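Local atomic coordinates of protein yciO (Escherichia coli, PDB entry 1K7J), a protein that is of uncertain function but belongs to the SUA5 family and may bind double-stranded RNA. Residues Ala85-Leu88 and Met89-Asn92; Ala20-Ile23 and Val24-Gly27. One frame throughout, in Å; residues are numbered along the deposited sequence.

Contact 1 (Ala85-Leu88 and Met89-Asn92); sequences AFRL and MKNN
The Phe-86 ring meets Lys-90 obliquely, neither flat-on nor edge-on: CE2 of Phe-86 lies 3.9 Å from CD of Lys-90, and the two side chains cross at about a right angle. At the edge of the Arg-87 guanidinium, near its plane, sits the Lys-90 ammonium, with NZ of Lys-90 3.8 Å from NE of Arg-87. The two chains run side by side and point the same way, so like charges come together on an exposed flank, where solvent would probably screen them. The lysine gets there from the crowded position between its backbone N and carbonyl carbon (chi1 67°), extended beyond CG, with CE passing 3.3 Å from CA of Arg-87. Another flat group is the Asn-92 amide. Its ND2 donates a short bond of 2.6 Å to O of Leu-88, which lies close to the amide plane, and the N-H points at the oxygen at 158°. The backbone N of Asn-92 is poorly angled for this carbonyl and bonds Met-89 O; the side chain supplies the donor to Leu-88 O. With an alanine here, Leu-88 O would probably lose its side-chain donor and the turn its tie to that carbonyl. On the buried side, Met-89, modelled as selenomethionine, bends at chi3 (-67°) and brings CE within 4.1 Å of Ala-85 CB. The backbone carries the usual helical bonds, Met-89 N to Ala-85 O and Lys-90 N to Phe-86 O. This is the C-terminal part of amphipathic helix 83-90 and the loop residues that follow it: Met-89 packs on Leu-72 and Leu-75 of helix 72-78 and on Phe-99 and Leu-101 of strand 97-102, the charged chains face outward, and just past the helix an asparagine amide bonds back to one of its carbonyls.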
loop_
_atom_site.group_PDB
_atom_site.type_symbol
_atom_site.label_atom_id
_atom_site.label_comp_id
_atom_site.label_asym_id
_atom_site.label_seq_id
_atom_site.Cartn_x
_atom_site.Cartn_y
_atom_site.Cartn_z
ATOM N N ALA A 85 5.843 5.837 18.724
ATOM C CA ALA A 85 5.695 5.355 17.356
ATOM C C ALA A 85 7.018 5.368 16.595
ATOM O O ALA A 85 7.345 4.417 15.885
ATOM C CB ALA A 85 4.665 6.196 16.616
ATOM N N PHE A 86 7.775 6.451 16.742
ATOM C CA PHE A 86 9.050 6.576 16.051
ATOM C C PHE A 86 10.018 5.455 16.404
ATOM O O PHE A 86 10.584 4.812 15.518
ATOM C CB PHE A 86 9.709 7.915 16.374
ATOM C CG PHE A 86 11.008 8.130 15.657
ATOM C CD1 PHE A 86 11.029 8.342 14.281
ATOM C CD2 PHE A 86 12.215 8.088 16.348
ATOM C CE1 PHE A 86 12.238 8.509 13.602
ATOM C CE2 PHE A 86 13.426 8.254 15.681
ATOM C CZ PHE A 86 13.436 8.465 14.306
ATOM N N ARG A 87 10.211 5.226 17.697
ATOM C CA ARG A 87 11.129 4.189 18.151
ATOM C C ARG A 87 10.731 2.805 17.654
ATOM O O ARG A 87 11.584 2.010 17.256
ATOM C CB ARG A 87 11.208 4.187 19.677
ATOM C CG ARG A 87 11.750 5.473 20.273
ATOM C CD ARG A 87 12.117 5.254 21.730
ATOM N NE ARG A 87 13.160 4.238 21.852
ATOM C CZ ARG A 87 13.449 3.587 22.974
ATOM N NH1 ARG A 87 12.773 3.839 24.087
ATOM N NH2 ARG A 87 14.416 2.677 22.980
ATOM N N LEU A 88 9.437 2.515 17.669
ATOM C CA LEU A 88 8.971 1.215 17.208
ATOM C C LEU A 88 9.148 1.040 15.705
ATOM O O LEU A 88 9.624 0.002 15.244
ATOM C CB LEU A 88 7.503 1.015 17.593
ATOM C CG LEU A 88 7.271 0.706 19.075
ATOM C CD1 LEU A 88 5.789 0.804 19.409
ATOM C CD2 LEU A 88 7.804 -0.691 19.384
HETATM N N MSE A 89 8.788 2.056 14.929
HETATM C CA MSE A 89 8.910 1.936 13.483
HETATM C C MSE A 89 10.338 1.999 12.958
HETATM O O MSE A 89 10.654 1.345 11.974
HETATM C CB MSE A 89 8.057 2.994 12.784
HETATM C CG MSE A 89 6.576 2.827 13.033
HETATM SE SE MSE A 89 5.546 4.084 11.980
HETATM C CE MSE A 89 6.128 5.730 12.861
ATOM N N LYS A 90 11.202 2.770 13.611
ATOM C CA LYS A 90 12.584 2.887 13.153
ATOM C C LYS A 90 13.290 1.533 13.158
ATOM O O LYS A 90 14.209 1.299 12.374
ATOM C CB LYS A 90 13.362 3.875 14.030
ATOM C CG LYS A 90 13.564 3.418 15.463
ATOM C CD LYS A 90 14.254 4.491 16.296
ATOM C CE LYS A 90 14.419 4.044 17.741
ATOM N NZ LYS A 90 14.957 5.137 18.605
ATOM N N ASN A 91 12.852 0.640 14.038
ATOM C CA ASN A 91 13.459 -0.681 14.138
ATOM C C ASN A 91 12.621 -1.772 13.484
ATOM O O ASN A 91 12.932 -2.958 13.597
ATOM C CB ASN A 91 13.700 -1.032 15.607
ATOM C CG ASN A 91 14.731 -0.128 16.254
ATOM O OD1 ASN A 91 15.824 0.065 15.720
ATOM N ND2 ASN A 91 14.389 0.426 17.412
ATOM N N ASN A 92 11.567 -1.370 12.786
ATOM C CA ASN A 92 10.692 -2.330 12.133
ATOM C C ASN A 92 10.245 -1.858 10.755
ATOM O O ASN A 92 9.070 -1.943 10.395
ATOM C CB ASN A 92 9.488 -2.618 13.033
ATOM C CG ASN A 92 9.888 -3.314 14.318
ATOM O OD1 ASN A 92 10.258 -4.490 14.312
ATOM N ND2 ASN A 92 9.832 -2.587 15.430
#

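Contact 2 (Ala20-Ile23 and Val24-Gly27); sequences AVEI and VRKG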
loop_
_atom_site.group_PDB
_atom_site.type_symbol
_atom_site.label_atom_id
_atom_site.label_comp_id
_atom_site.label_asym_id
_atom_site.label_seq_id
_atom_site.Cartn_x
_atom_site.Cartn_y
_atom_site.Cartn_z
ATOM N N ALA A 20 4.673 3.234 -15.820
ATOM C CA ALA A 20 3.681 2.906 -14.802
ATOM C C ALA A 20 3.331 4.159 -14.006
ATOM O O ALA A 20 2.162 4.431 -13.735
ATOM C CB ALA A 20 4.224 1.826 -13.868
ATOM N N VAL A 21 4.351 4.925 -13.637
ATOM C CA VAL A 21 4.137 6.148 -12.873
ATOM C C VAL A 21 3.348 7.177 -13.685
ATOM O O VAL A 21 2.532 7.918 -13.135
ATOM C CB VAL A 21 5.485 6.749 -12.406
ATOM C CG1 VAL A 21 5.282 8.164 -11.876
ATOM C CG2 VAL A 21 6.081 5.873 -11.312
ATOM N N GLU A 22 3.576 7.224 -14.993
ATOM C CA GLU A 22 2.842 8.177 -15.815
ATOM C C GLU A 22 1.360 7.807 -15.825
ATOM O O GLU A 22 0.493 8.680 -15.849
ATOM C CB GLU A 22 3.394 8.206 -17.242
ATOM C CG GLU A 22 2.810 9.330 -18.082
ATOM C CD GLU A 22 2.812 10.668 -17.354
ATOM O OE1 GLU A 22 3.899 11.122 -16.931
ATOM O OE2 GLU A 22 1.721 11.264 -17.200
ATOM N N ILE A 23 1.073 6.509 -15.803
ATOM C CA ILE A 23 -0.307 6.043 -15.774
ATOM C C ILE A 23 -0.935 6.489 -14.451
ATOM O O ILE A 23 -2.080 6.944 -14.417
ATOM C CB ILE A 23 -0.370 4.504 -15.916
ATOM C CG1 ILE A 23 -0.011 4.120 -17.356
ATOM C CG2 ILE A 23 -1.754 3.988 -15.532
ATOM C CD1 ILE A 23 0.250 2.637 -17.572
ATOM N N VAL A 24 -0.179 6.369 -13.363
ATOM C CA VAL A 24 -0.667 6.787 -12.052
ATOM C C VAL A 24 -0.920 8.300 -12.032
ATOM O O VAL A 24 -1.947 8.758 -11.534
ATOM C CB VAL A 24 0.350 6.425 -10.936
ATOM C CG1 VAL A 24 -0.049 7.083 -9.608
ATOM C CG2 VAL A 24 0.412 4.916 -10.772
ATOM N N ARG A 25 0.012 9.070 -12.586
ATOM C CA ARG A 25 -0.127 10.524 -12.609
ATOM C C ARG A 25 -1.345 10.987 -13.399
ATOM O O ARG A 25 -1.916 12.037 -13.107
ATOM C CB ARG A 25 1.150 11.168 -13.166
ATOM C CG ARG A 25 2.272 11.223 -12.136
ATOM C CD ARG A 25 3.609 11.653 -12.724
ATOM N NE ARG A 25 4.608 11.819 -11.670
ATOM C CZ ARG A 25 5.923 11.858 -11.872
ATOM N NH1 ARG A 25 6.418 11.739 -13.096
ATOM N NH2 ARG A 25 6.744 12.025 -10.842
ATOM N N LYS A 26 -1.752 10.196 -14.384
ATOM C CA LYS A 26 -2.911 10.540 -15.200
ATOM C C LYS A 26 -4.221 10.100 -14.557
ATOM O O LYS A 26 -5.286 10.217 -15.162
ATOM C CB LYS A 26 -2.778 9.923 -16.594
ATOM C CG LYS A 26 -1.675 10.545 -17.434
ATOM C CD LYS A 26 -1.590 9.889 -18.799
ATOM C CE LYS A 26 -0.552 10.569 -19.680
ATOM N NZ LYS A 26 -0.906 11.994 -19.945
ATOM N N GLY A 27 -4.139 9.587 -13.331
ATOM C CA GLY A 27 -5.337 9.162 -12.624
ATOM C C GLY A 27 -5.714 7.701 -12.776
ATOM O O GLY A 27 -6.849 7.316 -12.485
#
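The backbone N-H of Lys-26 is shared by two carbonyls: O of Glu-22 at 3.1 Å, and, more weakly, O of Ile-23. The first bond is itself well bent, its N-H angle only 137°, as is consistent with the end of the helix. The bond just before it is straighter: Arg-25 N reaches Val-21 O at 2.8 Å. The chain then ends helix 14-25 in a Schellman motif: Gly-28 N returns to Ile-23 O and Gly-27 N to Val-24 O, with Gly-27 as the C-prime residue at positive phi (93°), where a CB would jam against the carbonyl O of Lys-26. On the outer side, Glu-22 bends at chi2 (47°) and lays its carboxylate across the Lys-26 chain. OE2 of Glu-22 lies 3.4 Å from CE of Lys-26, while NZ of Lys-26, with the chain bent at its last torsion, is 3.9 Å from OE2 of Glu-22, a long salt bridge. Nearby, Val-21 sets CG1 over one face of the Arg-25 guanidinium, offset toward the rim, with CG1 of Val-21 3.7 Å from NE of Arg-25. Outside the turn, NH2 of that arginine bonds to Leu-136 O at the end of helix 127-136, while Ile-23 and Val-24 pack on Ile-30 of strand 30-34, the next strand in the chain.

How the contacts relate
Both contacts lie at the C-terminal part of a helix, but on opposite sides of the chain's centre, their centres about 31 Å apart and with no touch between them. Each is partly buried, one flank on the sheet and the other exposed. Contact 1 belongs to helix 83-90, which lies beside helix 72-78 and strand 97-102; contact 2 belongs to helix 14-25, against strands 30-34 and 170-173 and helix 127-136. Their outer faces differ in charge: contact 1 brings two like charges together, whereas contact 2 pairs opposite ones loosely. The endings differ too, a side-chain amide in contact 1 and a glycine-based backbone turn in contact 2.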